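PDB 5G24: type-iv like pilin ttha1219 from Thermus thermophilus, which is probably a type IV pilin-like protein of the cell envelope, associated with the outer membrane, whose precise role is uncertain. Local coordinates for residues V142-V147 with Y179-V184; W155-Q160 with S208-P213; A175-L180 with L226-T231. All blocks are in the same frame, centred on the assembly; numbering follows the deposited sequence.

Contact 1: residues V142-V147 with Y179-V184; sequences VEAFRV and YLLASV
Leu181 O takes two backbone N-H groups from the opposite strand: a nearly straight bond from Glu143 N (2.8 Å, 168° at the hydrogen) and a weak one from Ala144 N at 3.5 Å. Glu143 and Ala144 thus both face Leu181, which makes a classic beta bulge and shifts the register by one residue between Val142 and Ala144. The bulge leaves Glu143 lateral to the partner strand. Its CG is anti to the carbonyl carbon (chi1 -69°) and the chain runs on extended, so the carboxylate reaches along to Ser183, whose OG donates to Glu143 OE2 at 2.6 Å from well above the carboxylate plane. Glu143 OE1 passes Leu181 CD2 at 3.7 Å and forms a salt bridge with Arg222, while Ser183 OG also meets Arg220, so two arginines border this Glu-Ser pair. Strands 141-151 and 173-184 are the central, antiparallel pair of a four-stranded sheet in the pilin domain. Beyond the bulge the ladder is regular, with Leu181 N bonded to Ala144 O and a reciprocal pair between Arg146 and Tyr179. On the face carrying Val142, Phe145, Leu180 and Ala182, Leu180 CD2 lies 3.6 Å from Phe145 CD1 and 3.9 Å from Val142 CG1, bridging both; the long helix 35-61 covers this face through Leu45, Thr52 and Leu56. On the other face the Tyr179 ring lies alongside Arg146, with Arg146 CG 4.2 Å from Tyr179 CD2 and Ala144 CB at the ring edge. Arg146 bends at chi2 (-71°), which turns the guanidinium back so that NH1 donates to Phe145 O at 3.0 Å from above that carbonyl plane. Tyr179 OH is held by Glu224.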
loop_
_atom_site.group_PDB
_atom_site.type_symbol
_atom_site.label_atom_id
_atom_site.label_comp_id
_atom_site.label_asym_id
_atom_site.label_seq_id
_atom_site.Cartn_x
_atom_site.Cartn_y
_atom_site.Cartn_z
ATOM N N VAL A 142 -9.000 13.749 -4.142
ATOM C CA VAL A 142 -7.747 13.807 -4.869
ATOM C C VAL A 142 -7.937 14.724 -6.021
ATOM O O VAL A 142 -8.858 14.481 -6.807
ATOM C CB VAL A 142 -7.341 12.367 -5.390
ATOM C CG1 VAL A 142 -6.070 12.435 -6.166
ATOM C CG2 VAL A 142 -7.194 11.475 -4.214
ATOM N N GLU A 143 -7.107 15.766 -6.109
ATOM C CA GLU A 143 -7.283 16.857 -7.041
ATOM C C GLU A 143 -6.322 16.796 -8.168
ATOM O O GLU A 143 -6.555 17.438 -9.155
ATOM C CB GLU A 143 -7.167 18.201 -6.317
ATOM C CG GLU A 143 -8.398 18.393 -5.387
ATOM C CD GLU A 143 -8.202 19.416 -4.308
ATOM O OE1 GLU A 143 -7.084 19.982 -4.278
ATOM O OE2 GLU A 143 -9.173 19.670 -3.526
ATOM N N ALA A 144 -5.170 16.144 -8.021
ATOM C CA ALA A 144 -4.192 16.180 -9.100
ATOM C C ALA A 144 -3.355 14.927 -9.003
ATOM O O ALA A 144 -2.946 14.610 -7.925
ATOM C CB ALA A 144 -3.268 17.428 -8.997
ATOM N N PHE A 145 -2.987 14.392 -10.182
ATOM C CA PHE A 145 -2.014 13.323 -10.338
ATOM C C PHE A 145 -1.137 13.705 -11.553
ATOM O O PHE A 145 -1.686 14.086 -12.593
ATOM C CB PHE A 145 -2.784 12.049 -10.572
ATOM C CG PHE A 145 -1.944 10.762 -10.732
ATOM C CD1 PHE A 145 -0.987 10.424 -9.881
ATOM C CD2 PHE A 145 -2.289 9.854 -11.691
ATOM C CE1 PHE A 145 -0.273 9.213 -9.994
ATOM C CE2 PHE A 145 -1.586 8.673 -11.850
ATOM C CZ PHE A 145 -0.547 8.371 -11.023
ATOM N N ARG A 146 0.186 13.566 -11.411
ATOM C CA ARG A 146 1.128 13.789 -12.453
ATOM C C ARG A 146 2.154 12.671 -12.482
ATOM O O ARG A 146 2.549 12.216 -11.465
ATOM C CB ARG A 146 1.880 15.096 -12.259
ATOM C CG ARG A 146 0.996 16.309 -12.210
ATOM C CD ARG A 146 0.413 16.614 -13.608
ATOM N NE ARG A 146 -0.315 17.860 -13.553
ATOM C CZ ARG A 146 -1.503 18.047 -12.975
ATOM N NH1 ARG A 146 -2.202 17.033 -12.523
ATOM N NH2 ARG A 146 -2.075 19.242 -12.994
ATOM N N VAL A 147 2.580 12.274 -13.689
ATOM C CA VAL A 147 3.614 11.263 -13.897
ATOM C C VAL A 147 4.654 11.817 -14.869
ATOM O O VAL A 147 4.329 12.245 -15.937
ATOM C CB VAL A 147 3.056 9.915 -14.413
ATOM C CG1 VAL A 147 4.093 8.830 -14.340
ATOM C CG2 VAL A 147 1.872 9.425 -13.562
ATOM N N TYR A 179 3.262 12.462 -8.612
ATOM C CA TYR A 179 2.769 13.526 -7.739
ATOM C C TYR A 179 1.276 13.383 -7.507
ATOM O O TYR A 179 0.496 13.139 -8.464
ATOM C CB TYR A 179 3.063 14.867 -8.340
ATOM C CG TYR A 179 2.425 16.044 -7.653
ATOM C CD1 TYR A 179 2.979 16.574 -6.566
ATOM C CD2 TYR A 179 1.224 16.531 -8.064
ATOM C CE1 TYR A 179 2.431 17.624 -5.884
ATOM C CE2 TYR A 179 0.599 17.621 -7.401
ATOM C CZ TYR A 179 1.244 18.176 -6.314
ATOM O OH TYR A 179 0.667 19.205 -5.648
ATOM N N LEU A 180 0.901 13.520 -6.257
ATOM C CA LEU A 180 -0.492 13.562 -5.799
ATOM C C LEU A 180 -0.803 14.817 -4.939
ATOM O O LEU A 180 0.032 15.205 -4.077
ATOM C CB LEU A 180 -0.854 12.336 -4.933
ATOM C CG LEU A 180 -1.144 11.093 -5.709
ATOM C CD1 LEU A 180 -1.352 9.927 -4.738
ATOM C CD2 LEU A 180 -2.359 11.308 -6.620
ATOM N N LEU A 181 -1.984 15.381 -5.146
ATOM C CA LEU A 181 -2.513 16.495 -4.309
ATOM C C LEU A 181 -3.867 16.079 -3.853
ATOM O O LEU A 181 -4.680 15.632 -4.633
ATOM C CB LEU A 181 -2.615 17.770 -5.122
ATOM C CG LEU A 181 -3.251 18.971 -4.429
ATOM C CD1 LEU A 181 -2.406 19.561 -3.297
ATOM C CD2 LEU A 181 -3.610 20.007 -5.480
ATOM N N ALA A 182 -4.145 16.285 -2.591
ATOM C CA ALA A 182 -5.489 15.965 -2.045
ATOM C C ALA A 182 -5.905 16.898 -0.940
ATOM O O ALA A 182 -5.107 17.586 -0.335
ATOM C CB ALA A 182 -5.492 14.534 -1.494
ATOM N N SER A 183 -7.183 16.882 -0.665
ATOM C CA SER A 183 -7.760 17.798 0.285
ATOM C C SER A 183 -8.776 17.110 1.178
ATOM O O SER A 183 -9.482 16.226 0.733
ATOM C CB SER A 183 -8.394 19.047 -0.426
ATOM O OG SER A 183 -9.586 18.719 -1.153
ATOM N N VAL A 184 -8.893 17.638 2.400
ATOM C CA VAL A 184 -9.966 17.298 3.295
ATOM C C VAL A 184 -10.611 18.500 3.931
ATOM O O VAL A 184 -9.988 19.519 4.077
ATOM C CB VAL A 184 -9.472 16.319 4.459
ATOM C CG1 VAL A 184 -8.980 15.036 3.839
ATOM C CG2 VAL A 184 -8.356 16.906 5.275
#

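Contact 2: residues W155-Q160 with S208-P213; sequences WKRQAQ and SLLELP
Trp155 meets Leu209 through its CB, 3.8 Å from Leu209 CD2, while its indole leads off toward the four-stranded sheet, where Ala177 and Ile228 receive it. The same methyl sits 3.7 Å from Trp155 O, so it packs against backbone as well as side chain. Lys156 turns away, its ammonium paired with Glu151. Arg157 then carries most of the contact. With CG anti to the backbone N (chi1 178°) and the chain extended as far as NE, it brings its guanidinium to the end of the short, weakly bonded helix 207-210. On the way Arg157 CB passes 3.9 Å from Leu209 CG. NH1 has two acceptors: Glu211 OE1 at 2.7 Å, nearly in the guanidinium plane and through the anti lone pair of that oxygen, and Leu209 O at 2.9 Å, tilted from the plane. A weak bond from NH2 to Glu211 OE1 adds to the salt bridge, the carboxylate and guanidinium planes 60° apart. Leu210 O stands over the centre of one guanidinium face, 3.8 Å above it. Glu211, which leaves helical geometry with positive phi (41°), directs its CB toward the arginine. The contact ties the end of strand 154-156 and the loop after it to the helix-containing connection between strands 173-184 and 221-230. With Asp81 forming a second salt bridge at NH2, Arg157 is met by two carboxylates and the carbonyls of Leu209 and Leu210, a setting likely to stabilise its positive charge.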
loop_
_atom_site.group_PDB
_atom_site.type_symbol
_atom_site.label_atom_id
_atom_site.label_comp_id
_atom_site.label_asym_id
_atom_site.label_seq_id
_atom_site.Cartn_x
_atom_site.Cartn_y
_atom_site.Cartn_z
ATOM N N TRP A 155 14.713 14.015 -17.271
ATOM C CA TRP A 155 13.304 13.866 -16.908
ATOM C C TRP A 155 12.434 14.299 -18.056
ATOM O O TRP A 155 12.706 15.305 -18.626
ATOM C CB TRP A 155 12.962 14.586 -15.596
ATOM C CG TRP A 155 13.470 13.854 -14.393
ATOM C CD1 TRP A 155 14.567 14.151 -13.651
ATOM C CD2 TRP A 155 12.844 12.745 -13.749
ATOM N NE1 TRP A 155 14.693 13.271 -12.618
ATOM C CE2 TRP A 155 13.626 12.406 -12.646
ATOM C CE3 TRP A 155 11.705 11.993 -14.006
ATOM C CZ2 TRP A 155 13.308 11.342 -11.819
ATOM C CZ3 TRP A 155 11.379 10.979 -13.166
ATOM C CH2 TRP A 155 12.171 10.655 -12.095
ATOM N N LYS A 156 11.393 13.528 -18.368
ATOM C CA LYS A 156 10.418 13.851 -19.413
ATOM C C LYS A 156 9.011 13.582 -18.983
ATOM O O LYS A 156 8.753 12.883 -18.011
ATOM C CB LYS A 156 10.634 13.071 -20.674
ATOM C CG LYS A 156 11.985 13.364 -21.322
ATOM C CD LYS A 156 12.167 12.631 -22.585
ATOM C CE LYS A 156 13.570 12.764 -23.021
ATOM N NZ LYS A 156 13.696 12.224 -24.404
ATOM N N ARG A 157 8.093 14.234 -19.672
ATOM C CA ARG A 157 6.651 14.114 -19.377
ATOM C C ARG A 157 5.895 14.425 -20.661
ATOM O O ARG A 157 5.739 15.584 -21.025
ATOM C CB ARG A 157 6.204 15.076 -18.254
ATOM C CG ARG A 157 4.696 14.998 -17.969
ATOM C CD ARG A 157 4.314 15.457 -16.578
ATOM N NE ARG A 157 2.882 15.682 -16.516
ATOM C CZ ARG A 157 2.274 16.773 -16.989
ATOM N NH1 ARG A 157 2.957 17.786 -17.531
ATOM N NH2 ARG A 157 0.986 16.785 -16.994
ATOM N N GLN A 158 5.512 13.397 -21.365
ATOM C CA GLN A 158 4.922 13.532 -22.686
ATOM C C GLN A 158 4.181 12.270 -23.021
ATOM O O GLN A 158 4.383 11.262 -22.366
ATOM C CB GLN A 158 5.982 13.792 -23.765
ATOM C CG GLN A 158 7.036 12.661 -23.874
ATOM C CD GLN A 158 8.205 12.994 -24.755
ATOM O OE1 GLN A 158 8.770 14.071 -24.684
ATOM N NE2 GLN A 158 8.604 12.043 -25.588
ATOM N N ALA A 159 3.315 12.336 -24.012
ATOM C CA ALA A 159 2.602 11.159 -24.444
ATOM C C ALA A 159 3.682 10.200 -24.922
ATOM O O ALA A 159 4.472 10.571 -25.791
ATOM C CB ALA A 159 1.630 11.506 -25.568
ATOM N N GLN A 160 3.761 9.016 -24.350
ATOM C CA GLN A 160 4.902 8.100 -24.654
ATOM C C GLN A 160 4.551 6.706 -24.299
ATOM O O GLN A 160 4.063 6.501 -23.174
ATOM C CB GLN A 160 6.129 8.498 -23.846
ATOM C CG GLN A 160 7.418 7.754 -24.150
ATOM C CD GLN A 160 7.891 8.041 -25.533
ATOM O OE1 GLN A 160 8.205 9.165 -25.847
ATOM N NE2 GLN A 160 7.828 7.051 -26.401
ATOM N N SER A 208 7.702 23.011 -13.727
ATOM C CA SER A 208 7.170 23.338 -15.086
ATOM C C SER A 208 7.003 22.091 -15.931
ATOM O O SER A 208 5.978 21.916 -16.526
ATOM C CB SER A 208 8.030 24.322 -15.851
ATOM O OG SER A 208 9.191 23.638 -16.288
ATOM N N LEU A 209 7.942 21.142 -15.836
ATOM C CA LEU A 209 7.694 19.841 -16.379
ATOM C C LEU A 209 6.394 19.153 -15.874
ATOM O O LEU A 209 5.633 18.621 -16.677
ATOM C CB LEU A 209 8.880 18.947 -16.110
ATOM C CG LEU A 209 8.885 17.668 -16.961
ATOM C CD1 LEU A 209 9.017 17.918 -18.470
ATOM C CD2 LEU A 209 9.974 16.706 -16.512
ATOM N N LEU A 210 6.122 19.218 -14.559
ATOM C CA LEU A 210 4.922 18.626 -13.943
ATOM C C LEU A 210 3.599 19.338 -14.141
ATOM O O LEU A 210 2.542 18.768 -13.816
ATOM C CB LEU A 210 5.132 18.385 -12.427
ATOM C CG LEU A 210 6.334 17.554 -12.087
ATOM C CD1 LEU A 210 6.444 17.338 -10.555
ATOM C CD2 LEU A 210 6.369 16.186 -12.827
ATOM N N GLU A 211 3.643 20.572 -14.645
ATOM C CA GLU A 211 2.414 21.429 -14.793
ATOM C C GLU A 211 1.489 21.300 -13.579
ATOM O O GLU A 211 0.329 20.887 -13.727
ATOM C CB GLU A 211 1.655 21.047 -16.044
ATOM C CG GLU A 211 2.387 21.293 -17.370
ATOM C CD GLU A 211 1.578 20.815 -18.605
ATOM O OE1 GLU A 211 1.302 19.574 -18.800
ATOM O OE2 GLU A 211 1.087 21.703 -19.370
ATOM N N LEU A 212 2.017 21.662 -12.403
ATOM C CA LEU A 212 1.302 21.633 -11.140
ATOM C C LEU A 212 0.058 22.559 -11.124
ATOM O O LEU A 212 0.125 23.670 -11.607
ATOM C CB LEU A 212 2.221 21.991 -9.959
ATOM C CG LEU A 212 3.302 20.985 -9.604
ATOM C CD1 LEU A 212 3.945 21.310 -8.281
ATOM C CD2 LEU A 212 2.739 19.567 -9.454
ATOM N N PRO A 213 -1.069 22.098 -10.550
ATOM C CA PRO A 213 -2.206 23.011 -10.507
ATOM C C PRO A 213 -2.129 24.152 -9.443
ATOM O O PRO A 213 -1.250 24.167 -8.605
ATOM C CB PRO A 213 -3.399 22.075 -10.213
ATOM C CG PRO A 213 -2.767 20.962 -9.439
ATOM C CD PRO A 213 -1.302 20.916 -9.723
#

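Contact 3: residues A175-L180 with L226-T231; sequences ALALYL and LWIVQT
The indole of Trp227 lies with one face on Leu178: CB of Leu178 stands 3.5 Å from the centroid of the six-membered ring and 10° off its normal, a CH-pi contact. The ring is brought over the neighbouring strand because Trp227 CG sits between its backbone N and carbonyl carbon (chi1 75°). Leu180 CD1 approaches the same six-membered ring obliquely, 3.7 Å from Trp227 CH2, and Ala53 and Leu56 of helix 35-61 also pack against the indole. Next along this face, Leu178 CD1 presses on Val229 CG1 at 3.4 Å, tighter than usual for two methyl carbons, and Leu176 CB touches the same methyl. The pairing is antiparallel, with strand 221-230 forming an outer strand of the four-stranded sheet beside strand 173-184. The register is regular: Leu176 with Val229 and Leu178 with Trp227 are hydrogen-bonded pairs, joined by reciprocal N-H to O bonds. The straightest, Leu178 N to Trp227 O at 2.7 Å, has an angle of 172° at the hydrogen. Tyr179 with Leu226 and Ala177 with Ile228 are non-hydrogen-bonded pairs pointing to the other face, where Ile228 CD1 rests 3.5 Å from Ala177 CB. Trp155, from strand 154-156, packs on both of these residues. Just past the end of strand 221-230, Thr231 CG2 meets Leu176 CG at 3.8 Å, while Thr231 OG1 bonds to Val173 O.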
loop_
_atom_site.group_PDB
_atom_site.type_symbol
_atom_site.label_atom_id
_atom_site.label_comp_id
_atom_site.label_asym_id
_atom_site.label_seq_id
_atom_site.Cartn_x
_atom_site.Cartn_y
_atom_site.Cartn_z
ATOM N N ALA A 175 13.219 5.288 -14.226
ATOM C CA ALA A 175 12.328 5.596 -13.130
ATOM C C ALA A 175 11.132 6.435 -13.569
ATOM O O ALA A 175 11.140 7.043 -14.653
ATOM C CB ALA A 175 13.097 6.343 -12.017
ATOM N N LEU A 176 10.127 6.446 -12.685
ATOM C CA LEU A 176 9.012 7.321 -12.735
ATOM C C LEU A 176 8.964 8.256 -11.520
ATOM O O LEU A 176 9.398 7.877 -10.427
ATOM C CB LEU A 176 7.683 6.601 -12.785
ATOM C CG LEU A 176 7.530 5.613 -13.916
ATOM C CD1 LEU A 176 6.124 4.993 -13.786
ATOM C CD2 LEU A 176 7.737 6.233 -15.291
ATOM N N ALA A 177 8.455 9.460 -11.749
ATOM C CA ALA A 177 8.141 10.418 -10.676
ATOM C C ALA A 177 6.628 10.553 -10.605
ATOM O O ALA A 177 5.977 10.720 -11.666
ATOM C CB ALA A 177 8.776 11.778 -10.939
ATOM N N LEU A 178 6.066 10.447 -9.408
ATOM C CA LEU A 178 4.630 10.594 -9.260
ATOM C C LEU A 178 4.284 11.687 -8.299
ATOM O O LEU A 178 4.988 11.924 -7.339
ATOM C CB LEU A 178 4.020 9.284 -8.808
ATOM C CG LEU A 178 4.277 8.201 -9.884
ATOM C CD1 LEU A 178 5.279 7.195 -9.332
ATOM C CD2 LEU A 178 3.065 7.447 -10.186
ATOM N N TYR A 179 3.262 12.462 -8.612
ATOM C CA TYR A 179 2.769 13.526 -7.739
ATOM C C TYR A 179 1.276 13.383 -7.507
ATOM O O TYR A 179 0.496 13.139 -8.464
ATOM C CB TYR A 179 3.063 14.867 -8.340
ATOM C CG TYR A 179 2.425 16.044 -7.653
ATOM C CD1 TYR A 179 2.979 16.574 -6.566
ATOM C CD2 TYR A 179 1.224 16.531 -8.064
ATOM C CE1 TYR A 179 2.431 17.624 -5.884
ATOM C CE2 TYR A 179 0.599 17.621 -7.401
ATOM C CZ TYR A 179 1.244 18.176 -6.314
ATOM O OH TYR A 179 0.667 19.205 -5.648
ATOM N N LEU A 180 0.901 13.520 -6.257
ATOM C CA LEU A 180 -0.492 13.562 -5.799
ATOM C C LEU A 180 -0.803 14.817 -4.939
ATOM O O LEU A 180 0.032 15.205 -4.077
ATOM C CB LEU A 180 -0.854 12.336 -4.933
ATOM C CG LEU A 180 -1.144 11.093 -5.709
ATOM C CD1 LEU A 180 -1.352 9.927 -4.738
ATOM C CD2 LEU A 180 -2.359 11.308 -6.620
ATOM N N LEU A 226 5.333 14.076 -3.744
ATOM C CA LEU A 226 6.093 13.660 -4.882
ATOM C C LEU A 226 6.910 12.395 -4.437
ATOM O O LEU A 226 7.650 12.441 -3.488
ATOM C CB LEU A 226 7.077 14.782 -5.256
ATOM C CG LEU A 226 8.023 14.593 -6.425
ATOM C CD1 LEU A 226 7.283 14.523 -7.743
ATOM C CD2 LEU A 226 8.976 15.780 -6.466
ATOM N N TRP A 227 6.914 11.357 -5.218
ATOM C CA TRP A 227 7.819 10.211 -4.946
ATOM C C TRP A 227 8.265 9.543 -6.236
ATOM O O TRP A 227 7.690 9.731 -7.310
ATOM C CB TRP A 227 7.146 9.237 -3.971
ATOM C CG TRP A 227 6.007 8.360 -4.609
ATOM C CD1 TRP A 227 6.052 6.995 -4.854
ATOM C CD2 TRP A 227 4.677 8.782 -4.984
ATOM N NE1 TRP A 227 4.865 6.584 -5.429
ATOM C CE2 TRP A 227 3.990 7.626 -5.463
ATOM C CE3 TRP A 227 3.985 9.997 -4.905
ATOM C CZ2 TRP A 227 2.703 7.686 -5.956
ATOM C CZ3 TRP A 227 2.686 10.057 -5.362
ATOM C CH2 TRP A 227 2.030 8.885 -5.881
ATOM N N ILE A 228 9.365 8.814 -6.104
ATOM C CA ILE A 228 10.059 8.250 -7.283
ATOM C C ILE A 228 10.018 6.746 -7.207
ATOM O O ILE A 228 10.250 6.244 -6.214
ATOM C CB ILE A 228 11.537 8.679 -7.363
ATOM C CG1 ILE A 228 11.715 10.225 -7.277
ATOM C CG2 ILE A 228 12.241 8.136 -8.601
ATOM C CD1 ILE A 228 10.988 11.056 -8.285
ATOM N N VAL A 229 9.725 6.070 -8.308
ATOM C CA VAL A 229 9.753 4.639 -8.401
ATOM C C VAL A 229 10.722 4.263 -9.475
ATOM O O VAL A 229 10.570 4.616 -10.653
ATOM C CB VAL A 229 8.359 4.030 -8.581
ATOM C CG1 VAL A 229 7.583 4.650 -9.668
ATOM C CG2 VAL A 229 8.439 2.506 -8.856
ATOM N N GLN A 230 11.714 3.483 -9.074
ATOM C CA GLN A 230 12.644 2.877 -9.999
ATOM C C GLN A 230 11.887 1.894 -10.883
ATOM O O GLN A 230 10.989 1.200 -10.406
ATOM C CB GLN A 230 13.822 2.179 -9.257
ATOM C CG GLN A 230 14.824 3.125 -8.611
ATOM C CD GLN A 230 15.616 4.009 -9.607
ATOM O OE1 GLN A 230 15.639 3.756 -10.816
ATOM N NE2 GLN A 230 16.308 5.035 -9.080
ATOM N N THR A 231 12.251 1.877 -12.171
ATOM C CA THR A 231 11.650 0.983 -13.154
ATOM C C THR A 231 12.734 0.035 -13.845
ATOM O O THR A 231 12.848 0.029 -15.036
ATOM C CB THR A 231 10.833 1.756 -14.187
ATOM O OG1 THR A 231 11.658 2.694 -14.903
ATOM C CG2 THR A 231 9.741 2.493 -13.537
#

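Contacts 1 and 3 lie on the two edges of strand 173-184 and share Tyr179 and Leu180; their centres are about 13 Å apart. Phe145 CE1 packs 3.8 Å from Leu178 CD2, joining their side chains on the sheet face covered by helix 35-61. Contact 2 packs on the opposite face, its centre about 14 Å from that of contact 1 and 12 Å from that of contact 3. Arg146 NH2 of contact 1 probably bonds to Glu211 O at 3.0 Å. Toward contact 3, Trp155 CZ3 lies 3.5 Å from Ala177 CB and Leu212 CD2 3.5 Å from Tyr179 CE2, so Trp155 and segment 208-213 both pack on the sheet.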